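Local coordinates for bluetongue virus COAT protein VP7 (Bluetongue virus, PDB 1BVP) that forms, as a homotrimer, the capsomers that assemble on the VP3 scaffold of the virus core and probably binds host cell surface receptors, at residues E133-P138 and A151-P156; G139-R144 and Q160-A165; N200-Q205 and Q238-V243. One frame throughout, in Å; residues are numbered along the deposited sequence.

Contact 1 of 3, residues E133-P138 and A151-P156; sequences EETFQP and AVVCGP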
loop_
_atom_site.group_PDB
_atom_site.type_symbol
_atom_site.label_atom_id
_atom_site.label_comp_id
_atom_site.label_asym_id
_atom_site.label_seq_id
_atom_site.Cartn_x
_atom_site.Cartn_y
_atom_site.Cartn_z
ATOM N N GLU A 133 6.172 -3.404 -28.105
ATOM C CA GLU A 133 5.579 -2.651 -29.202
ATOM C C GLU A 133 4.469 -3.389 -29.932
ATOM O O GLU A 133 3.598 -2.766 -30.536
ATOM C CB GLU A 133 6.654 -2.283 -30.206
ATOM C CG GLU A 133 7.650 -1.318 -29.688
ATOM C CD GLU A 133 8.708 -1.008 -30.704
ATOM O OE1 GLU A 133 8.485 -0.151 -31.599
ATOM O OE2 GLU A 133 9.767 -1.648 -30.611
ATOM N N GLU A 134 4.501 -4.715 -29.858
ATOM C CA GLU A 134 3.536 -5.550 -30.556
ATOM C C GLU A 134 2.910 -6.524 -29.600
ATOM O O GLU A 134 3.570 -6.991 -28.683
ATOM C CB GLU A 134 4.251 -6.397 -31.613
ATOM C CG GLU A 134 5.123 -5.631 -32.582
ATOM C CD GLU A 134 6.064 -6.527 -33.363
ATOM O OE1 GLU A 134 6.485 -7.586 -32.822
ATOM O OE2 GLU A 134 6.391 -6.156 -34.515
ATOM N N THR A 135 1.671 -6.901 -29.883
ATOM C CA THR A 135 0.960 -7.886 -29.090
ATOM C C THR A 135 0.135 -8.781 -30.075
ATOM O O THR A 135 -0.237 -8.341 -31.173
ATOM C CB THR A 135 0.070 -7.198 -28.034
ATOM O OG1 THR A 135 -0.465 -8.177 -27.125
ATOM C CG2 THR A 135 -1.074 -6.423 -28.709
ATOM N N PHE A 136 -0.116 -10.028 -29.687
ATOM C CA PHE A 136 -0.857 -10.999 -30.485
ATOM C C PHE A 136 -2.203 -11.333 -29.896
ATOM O O PHE A 136 -2.283 -11.530 -28.697
ATOM C CB PHE A 136 -0.050 -12.284 -30.559
ATOM C CG PHE A 136 1.145 -12.173 -31.451
ATOM C CD1 PHE A 136 2.179 -11.285 -31.148
ATOM C CD2 PHE A 136 1.211 -12.894 -32.643
ATOM C CE1 PHE A 136 3.262 -11.110 -32.027
ATOM C CE2 PHE A 136 2.291 -12.724 -33.519
ATOM C CZ PHE A 136 3.315 -11.823 -33.205
ATOM N N GLN A 137 -3.251 -11.454 -30.719
ATOM C CA GLN A 137 -4.575 -11.797 -30.182
ATOM C C GLN A 137 -4.509 -13.014 -29.277
ATOM O O GLN A 137 -3.965 -14.079 -29.643
ATOM C CB GLN A 137 -5.595 -12.084 -31.258
ATOM C CG GLN A 137 -6.951 -12.426 -30.665
ATOM C CD GLN A 137 -7.944 -12.962 -31.676
ATOM O OE1 GLN A 137 -7.574 -13.685 -32.577
ATOM N NE2 GLN A 137 -9.210 -12.631 -31.504
ATOM N N PRO A 138 -5.028 -12.862 -28.060
ATOM C CA PRO A 138 -4.997 -13.993 -27.126
ATOM C C PRO A 138 -5.810 -15.192 -27.588
ATOM O O PRO A 138 -6.947 -15.055 -28.047
ATOM C CB PRO A 138 -5.560 -13.388 -25.827
ATOM C CG PRO A 138 -6.348 -12.179 -26.305
ATOM C CD PRO A 138 -5.517 -11.631 -27.405
ATOM N N ALA A 151 6.371 -18.958 -29.277
ATOM C CA ALA A 151 5.968 -18.201 -28.087
ATOM C C ALA A 151 5.758 -16.772 -28.526
ATOM O O ALA A 151 6.586 -16.188 -29.229
ATOM C CB ALA A 151 7.042 -18.251 -27.042
ATOM N N VAL A 152 4.718 -16.155 -28.013
ATOM C CA VAL A 152 4.426 -14.808 -28.441
ATOM C C VAL A 152 3.744 -14.040 -27.262
ATOM O O VAL A 152 3.123 -14.681 -26.402
ATOM C CB VAL A 152 3.552 -14.997 -29.737
ATOM C CG1 VAL A 152 2.094 -14.690 -29.517
ATOM C CG2 VAL A 152 4.128 -14.294 -30.866
ATOM N N VAL A 153 3.894 -12.710 -27.170
ATOM C CA VAL A 153 3.242 -11.998 -26.065
ATOM C C VAL A 153 1.808 -11.624 -26.399
ATOM O O VAL A 153 1.555 -11.081 -27.472
ATOM C CB VAL A 153 4.051 -10.726 -25.450
ATOM C CG1 VAL A 153 5.476 -10.644 -25.930
ATOM C CG2 VAL A 153 3.309 -9.394 -25.629
ATOM N N CYS A 154 0.884 -11.885 -25.470
ATOM C CA CYS A 154 -0.505 -11.569 -25.686
ATOM C C CYS A 154 -1.150 -10.656 -24.664
ATOM O O CYS A 154 -2.371 -10.480 -24.641
ATOM C CB CYS A 154 -1.296 -12.850 -25.803
ATOM S SG CYS A 154 -1.028 -13.983 -24.505
ATOM N N GLY A 155 -0.339 -10.065 -23.802
ATOM C CA GLY A 155 -0.875 -9.168 -22.790
ATOM C C GLY A 155 0.304 -8.522 -22.120
ATOM O O GLY A 155 1.452 -8.900 -22.399
ATOM N N PRO A 156 0.068 -7.556 -21.225
ATOM C CA PRO A 156 1.144 -6.849 -20.511
ATOM C C PRO A 156 1.836 -7.775 -19.522
ATOM O O PRO A 156 2.974 -7.534 -19.147
ATOM C CB PRO A 156 0.405 -5.751 -19.768
ATOM C CG PRO A 156 -0.959 -5.666 -20.436
ATOM C CD PRO A 156 -1.251 -7.080 -20.789
#

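Contact 2 of 3, residues G139-R144 and Q160-A165; sequences GRWFMR and QVSLNA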
loop_
_atom_site.group_PDB
_atom_site.type_symbol
_atom_site.label_atom_id
_atom_site.label_comp_id
_atom_site.label_asym_id
_atom_site.label_seq_id
_atom_site.Cartn_x
_atom_site.Cartn_y
_atom_site.Cartn_z
ATOM N N GLY A 139 -5.201 -16.364 -27.480
ATOM C CA GLY A 139 -5.875 -17.600 -27.820
ATOM C C GLY A 139 -6.060 -17.917 -29.286
ATOM O O GLY A 139 -6.973 -18.662 -29.626
ATOM N N ARG A 140 -5.275 -17.276 -30.149
ATOM C CA ARG A 140 -5.326 -17.537 -31.571
ATOM C C ARG A 140 -3.950 -18.055 -31.935
ATOM O O ARG A 140 -2.925 -17.498 -31.536
ATOM C CB ARG A 140 -5.690 -16.306 -32.403
ATOM C CG ARG A 140 -5.238 -16.428 -33.858
ATOM C CD ARG A 140 -5.808 -15.345 -34.733
ATOM N NE ARG A 140 -7.263 -15.407 -34.708
ATOM C CZ ARG A 140 -8.037 -15.947 -35.646
ATOM N NH1 ARG A 140 -7.514 -16.481 -36.744
ATOM N NH2 ARG A 140 -9.341 -16.022 -35.430
ATOM N N TRP A 141 -3.969 -19.185 -32.622
ATOM C CA TRP A 141 -2.799 -19.897 -33.075
ATOM C C TRP A 141 -1.891 -19.037 -33.933
ATOM O O TRP A 141 -2.336 -18.185 -34.717
ATOM C CB TRP A 141 -3.272 -21.115 -33.865
ATOM C CG TRP A 141 -2.174 -21.912 -34.475
ATOM C CD1 TRP A 141 -1.569 -21.699 -35.700
ATOM C CD2 TRP A 141 -1.510 -23.044 -33.891
ATOM N NE1 TRP A 141 -0.568 -22.627 -35.897
ATOM C CE2 TRP A 141 -0.511 -23.466 -34.812
ATOM C CE3 TRP A 141 -1.659 -23.737 -32.677
ATOM C CZ2 TRP A 141 0.332 -24.551 -34.556
ATOM C CZ3 TRP A 141 -0.820 -24.815 -32.417
ATOM C CH2 TRP A 141 0.167 -25.212 -33.363
ATOM N N PHE A 142 -0.599 -19.240 -33.759
ATOM C CA PHE A 142 0.383 -18.507 -34.554
ATOM C C PHE A 142 1.726 -19.179 -34.433
ATOM O O PHE A 142 2.276 -19.347 -33.332
ATOM C CB PHE A 142 0.466 -17.045 -34.171
ATOM C CG PHE A 142 1.484 -16.287 -34.944
ATOM C CD1 PHE A 142 2.833 -16.381 -34.620
ATOM C CD2 PHE A 142 1.098 -15.482 -36.019
ATOM C CE1 PHE A 142 3.800 -15.681 -35.363
ATOM C CE2 PHE A 142 2.048 -14.781 -36.772
ATOM C CZ PHE A 142 3.405 -14.879 -36.447
ATOM N N MET A 143 2.193 -19.646 -35.584
ATOM C CA MET A 143 3.451 -20.351 -35.680
ATOM C C MET A 143 4.339 -19.650 -36.689
ATOM O O MET A 143 3.903 -19.323 -37.782
ATOM C CB MET A 143 3.191 -21.775 -36.113
ATOM C CG MET A 143 4.438 -22.594 -36.181
ATOM S SD MET A 143 4.910 -23.233 -34.604
ATOM C CE MET A 143 3.424 -24.058 -34.068
ATOM N N ARG A 144 5.556 -19.336 -36.273
ATOM C CA ARG A 144 6.509 -18.661 -37.126
ATOM C C ARG A 144 7.031 -19.698 -38.123
ATOM O O ARG A 144 7.262 -20.863 -37.765
ATOM C CB ARG A 144 7.624 -18.076 -36.268
ATOM C CG ARG A 144 8.294 -16.890 -36.887
ATOM C CD ARG A 144 8.893 -16.033 -35.802
ATOM N NE ARG A 144 7.985 -14.974 -35.352
ATOM C CZ ARG A 144 7.868 -14.574 -34.082
ATOM N NH1 ARG A 144 8.585 -15.166 -33.116
ATOM N NH2 ARG A 144 7.115 -13.509 -33.791
ATOM N N GLN A 160 1.742 -16.698 -24.770
ATOM C CA GLN A 160 1.069 -17.956 -25.166
ATOM C C GLN A 160 2.027 -18.612 -26.122
ATOM O O GLN A 160 2.821 -17.921 -26.785
ATOM C CB GLN A 160 -0.290 -17.742 -25.831
ATOM C CG GLN A 160 -0.241 -16.836 -27.034
ATOM C CD GLN A 160 -1.606 -16.322 -27.427
ATOM O OE1 GLN A 160 -2.586 -16.514 -26.720
ATOM N NE2 GLN A 160 -1.673 -15.641 -28.553
ATOM N N VAL A 161 2.045 -19.938 -26.071
ATOM C CA VAL A 161 2.924 -20.744 -26.902
ATOM C C VAL A 161 2.049 -21.710 -27.707
ATOM O O VAL A 161 1.132 -22.346 -27.134
ATOM C CB VAL A 161 3.879 -21.605 -26.019
ATOM C CG1 VAL A 161 5.009 -22.155 -26.828
ATOM C CG2 VAL A 161 4.397 -20.817 -24.878
ATOM N N SER A 162 2.298 -21.764 -29.024
ATOM C CA SER A 162 1.595 -22.684 -29.943
ATOM C C SER A 162 2.548 -23.856 -30.161
ATOM O O SER A 162 3.722 -23.656 -30.503
ATOM C CB SER A 162 1.364 -22.046 -31.313
ATOM O OG SER A 162 0.593 -20.871 -31.253
ATOM N N LEU A 163 2.067 -25.069 -29.953
ATOM C CA LEU A 163 2.904 -26.257 -30.157
ATOM C C LEU A 163 2.309 -27.200 -31.237
ATOM O O LEU A 163 1.108 -27.554 -31.176
ATOM C CB LEU A 163 2.993 -27.092 -28.861
ATOM C CG LEU A 163 3.578 -26.752 -27.492
ATOM C CD1 LEU A 163 5.068 -26.595 -27.594
ATOM C CD2 LEU A 163 2.916 -25.525 -26.937
ATOM N N ASN A 164 3.130 -27.606 -32.215
ATOM C CA ASN A 164 2.696 -28.588 -33.231
ATOM C C ASN A 164 2.590 -29.946 -32.502
ATOM O O ASN A 164 3.166 -30.121 -31.404
ATOM C CB ASN A 164 3.717 -28.718 -34.371
ATOM C CG ASN A 164 3.503 -27.691 -35.476
ATOM O OD1 ASN A 164 2.365 -27.321 -35.798
ATOM N ND2 ASN A 164 4.594 -27.245 -36.081
ATOM N N ALA A 165 1.842 -30.893 -33.076
ATOM C CA ALA A 165 1.711 -32.208 -32.447
ATOM C C ALA A 165 3.106 -32.795 -32.248
ATOM O O ALA A 165 3.987 -32.661 -33.124
ATOM C CB ALA A 165 0.868 -33.112 -33.282
#

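Contact 3 of 3, residues N200-Q205 and Q238-V243; sequences NSQQTQ and QQNAMV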
loop_
_atom_site.group_PDB
_atom_site.type_symbol
_atom_site.label_atom_id
_atom_site.label_comp_id
_atom_site.label_asym_id
_atom_site.label_seq_id
_atom_site.Cartn_x
_atom_site.Cartn_y
_atom_site.Cartn_z
ATOM N N ASN A 200 -11.368 -21.541 -37.038
ATOM C CA ASN A 200 -12.124 -22.603 -36.385
ATOM C C ASN A 200 -11.508 -22.981 -35.035
ATOM O O ASN A 200 -10.277 -22.920 -34.858
ATOM C CB ASN A 200 -12.206 -23.832 -37.316
ATOM C CG ASN A 200 -10.830 -24.380 -37.671
ATOM O OD1 ASN A 200 -10.475 -25.491 -37.253
ATOM N ND2 ASN A 200 -10.022 -23.583 -38.406
ATOM N N SER A 201 -12.363 -23.373 -34.097
ATOM C CA SER A 201 -11.919 -23.774 -32.777
ATOM C C SER A 201 -11.135 -25.072 -32.768
ATOM O O SER A 201 -11.373 -25.962 -33.557
ATOM C CB SER A 201 -13.119 -23.924 -31.860
ATOM O OG SER A 201 -13.845 -22.707 -31.810
ATOM N N GLN A 202 -10.251 -25.200 -31.795
ATOM C CA GLN A 202 -9.438 -26.386 -31.622
ATOM C C GLN A 202 -9.248 -26.541 -30.092
ATOM O O GLN A 202 -9.336 -25.566 -29.344
ATOM C CB GLN A 202 -8.110 -26.194 -32.351
ATOM C CG GLN A 202 -7.179 -27.375 -32.274
ATOM C CD GLN A 202 -7.411 -28.381 -33.372
ATOM O OE1 GLN A 202 -8.173 -28.129 -34.310
ATOM N NE2 GLN A 202 -6.754 -29.531 -33.266
ATOM N N GLN A 203 -9.066 -27.772 -29.627
ATOM C CA GLN A 203 -8.882 -28.049 -28.203
ATOM C C GLN A 203 -7.452 -28.449 -27.915
ATOM O O GLN A 203 -6.752 -28.971 -28.793
ATOM C CB GLN A 203 -9.718 -29.247 -27.785
ATOM C CG GLN A 203 -10.772 -28.957 -26.789
ATOM C CD GLN A 203 -12.020 -28.467 -27.451
ATOM O OE1 GLN A 203 -11.995 -27.522 -28.257
ATOM N NE2 GLN A 203 -13.132 -29.142 -27.162
ATOM N N THR A 204 -7.029 -28.234 -26.676
ATOM C CA THR A 204 -5.707 -28.657 -26.253
ATOM C C THR A 204 -5.961 -29.904 -25.413
ATOM O O THR A 204 -6.784 -29.876 -24.489
ATOM C CB THR A 204 -4.971 -27.563 -25.462
ATOM O OG1 THR A 204 -4.680 -26.463 -26.343
ATOM C CG2 THR A 204 -3.649 -28.109 -24.934
ATOM N N GLN A 205 -5.375 -31.025 -25.832
ATOM C CA GLN A 205 -5.554 -32.300 -25.115
ATOM C C GLN A 205 -4.707 -32.283 -23.849
ATOM O O GLN A 205 -3.649 -31.657 -23.821
ATOM C CB GLN A 205 -5.097 -33.512 -25.972
ATOM C CG GLN A 205 -5.840 -33.787 -27.287
ATOM C CD GLN A 205 -7.349 -33.801 -27.102
ATOM O OE1 GLN A 205 -8.082 -33.018 -27.737
ATOM N NE2 GLN A 205 -7.825 -34.665 -26.208
ATOM N N GLN A 238 -1.041 -35.754 -29.991
ATOM C CA GLN A 238 -1.106 -35.913 -31.447
ATOM C C GLN A 238 -1.909 -34.840 -32.177
ATOM O O GLN A 238 -2.248 -34.995 -33.338
ATOM C CB GLN A 238 -1.588 -37.328 -31.812
ATOM C CG GLN A 238 -0.501 -38.415 -31.636
ATOM C CD GLN A 238 0.855 -38.026 -32.291
ATOM O OE1 GLN A 238 0.998 -38.070 -33.515
ATOM N NE2 GLN A 238 1.840 -37.638 -31.467
ATOM N N GLN A 239 -2.102 -33.704 -31.515
ATOM C CA GLN A 239 -2.855 -32.569 -32.038
ATOM C C GLN A 239 -2.137 -31.292 -31.656
ATOM O O GLN A 239 -1.275 -31.310 -30.772
ATOM C CB GLN A 239 -4.214 -32.508 -31.368
ATOM C CG GLN A 239 -5.241 -33.480 -31.845
ATOM C CD GLN A 239 -6.605 -33.047 -31.367
ATOM O OE1 GLN A 239 -7.057 -31.938 -31.675
ATOM N NE2 GLN A 239 -7.241 -33.876 -30.561
ATOM N N ASN A 240 -2.520 -30.176 -32.273
ATOM C CA ASN A 240 -1.916 -28.893 -31.910
ATOM C C ASN A 240 -2.347 -28.541 -30.479
ATOM O O ASN A 240 -3.454 -28.908 -30.021
ATOM C CB ASN A 240 -2.381 -27.757 -32.809
ATOM C CG ASN A 240 -2.271 -28.082 -34.245
ATOM O OD1 ASN A 240 -3.257 -28.459 -34.855
ATOM N ND2 ASN A 240 -1.084 -27.955 -34.804
ATOM N N ALA A 241 -1.474 -27.804 -29.796
ATOM C CA ALA A 241 -1.721 -27.380 -28.429
ATOM C C ALA A 241 -1.314 -25.932 -28.218
ATOM O O ALA A 241 -0.488 -25.381 -28.964
ATOM C CB ALA A 241 -0.956 -28.274 -27.460
ATOM N N MET A 242 -1.956 -25.297 -27.239
ATOM C CA MET A 242 -1.622 -23.924 -26.852
ATOM C C MET A 242 -1.548 -23.802 -25.333
ATOM O O MET A 242 -2.390 -24.376 -24.614
ATOM C CB MET A 242 -2.635 -22.935 -27.387
ATOM C CG MET A 242 -2.311 -22.516 -28.753
ATOM S SD MET A 242 -3.274 -21.135 -29.270
ATOM C CE MET A 242 -2.019 -19.795 -29.052
ATOM N N VAL A 243 -0.503 -23.154 -24.823
ATOM C CA VAL A 243 -0.439 -22.948 -23.373
ATOM C C VAL A 243 -0.249 -21.474 -23.108
ATOM O O VAL A 243 0.336 -20.775 -23.967
ATOM C CB VAL A 243 0.726 -23.732 -22.680
ATOM C CG1 VAL A 243 0.659 -25.193 -23.031
ATOM C CG2 VAL A 243 2.066 -23.161 -23.051
#

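Contact 1 of 3, residues E133-P138 and A151-P156
V152 and F136 meet where strand 149-155 crosses the short strand 134-136 in the antiparallel β-sandwich domain of VP7, of the jelly-roll type. The two strands lie almost at right angles, 94° between their directions, and their axes approach to 4.7 Å; they touch at a crossing and do not pair along their lengths. V152 comes first. Its CG2 methyl sits over the centre of the F136 ring, 3.3 Å from the centroid, a CH-π contact made practically along the ring normal. Its other methyl, CG1, lies against the root of the ring, 3.3 Å from F136 CG. The phenylalanine meets this pair of methyls with CG beside its backbone N and anti to the carbonyl carbon (chi1 -73°).

V153 supplies the polar tie. F136 N donates to V153 O over 3.0 Å with an N-H...O angle of 156°, and the donor lies in the carbonyl plane. The contact illustrates how orthogonal strands can be joined by one backbone bond and a methyl on a ring face. The CG2 methyl of V153 packs near E134 O, while the T135 hydroxyl approaches V153 O at 3.6 Å from OG1. At C154 the backbone adds a CA-H...O contact to F136 O, and the CB lies 4.3 Å from P138 CB, so the cysteine packs against the proline. G155 takes little part, its N lying near T135 OG1.

Beyond the two segments, E134, T135 and F136 pair as parallel β-structure with a strand of the second subunit, extending the sheet across the trimer interface. E134 OE2 forms a salt bridge with R190 of that subunit. The same strand thus serves the crossing and the interface; F136 O stands 3.3 Å from C154 CB.

Contact 2 of 3, residues G139-R144 and Q160-A165
S162 packs on one face of the W141 indole and L163 O lies at its edge, joining the 139-144 loop to strand 158-163 of the β-sandwich. S162 CB stands over the six-membered ring, 3.7 Å from its centroid, in a CH-π contact offset toward the rim. At the edge, in plane with the ring, L163 O is 3.3 Å from W141 CH2; N164 OD1 also lies near the plane, beside CZ2. The N164 amide is turned 38° from the indole. With CG anti to the backbone N (chi1 176°), the ring of W141 swings back toward the strand although its CB points away. F142 takes another course: its ring makes a T-shaped (edge-to-face) contact with F136.

M143 follows with a chain bent at both outer torsions, which brings its CE methyl to S162 O and to the N164 side chain. S162 OG donates to F142 O over 3.1 Å, from well above the carbonyl plane.

At the other end of the loop the Q160 amide bridges two backbone groups, its NE2 bonding to Q137 O. R140 NE bonds to Q137 OE1, and its NH1 to S201 OG and G199 O of the second subunit. The remaining link is nearly straight: G139 N to Q160 OE1, 2.7 Å and 175° at the hydrogen.

Contact 3 of 3, residues N200-Q205 and Q238-V243
T204 and M242 share the directional bond of this contact: M242 N donates to T204 OG1 over 3.1 Å at an N-H...O angle of 158°. On the same threonine, CG2 stands anti to the backbone N (chi1 -67° places OG1 beside that N) and rests 3.7 Å from A241 CB, so one branch is polar and the other apolar. Elsewhere in the contact the Q239 side chain, extended beyond CG, comes between two other glutamines. Its OE1 is 2.9 Å from Q202 NE2, but the angle is too poor for a hydrogen bond and the two amide planes stand 86° apart. Its NE2 is 3.1 Å from Q205 OE1.

Farther out, T204 OG1 also bonds to I191 O, and the backbones of Q202 and M242 are tied to F194 and I191 of strand 183-195. Both segments therefore pair with that β-sandwich strand. The S201 hydroxyl bonds to R140 of the third subunit.

Since a backbone carbonyl can only accept, the T204 hydroxyl donates to I191 and accepts from M242. A single side-chain oxygen thus links the M242 N-H to the I191 carbonyl, in two paired strands.

Followed from the N terminus, the chain first lays down 133-138 and, directly after it, 139-144. It then runs through strand 149-155, where contact 1 closes a loop of 12 intervening residues, and returns along strand 158-163, where contact 2 closes one of 15. Their segments alternate, so the two loops cross, and the backbone pairing of V152 with Q160 joins their strands. Contact 3 follows in series, the start of strand 241-252 returning to 200-205 after 32 residues. That strand pairs with 158-163 through L163 and A241, linking contacts 2 and 3. All three tie short strands and loops to one antiparallel sheet, at or near the trimer interfaces.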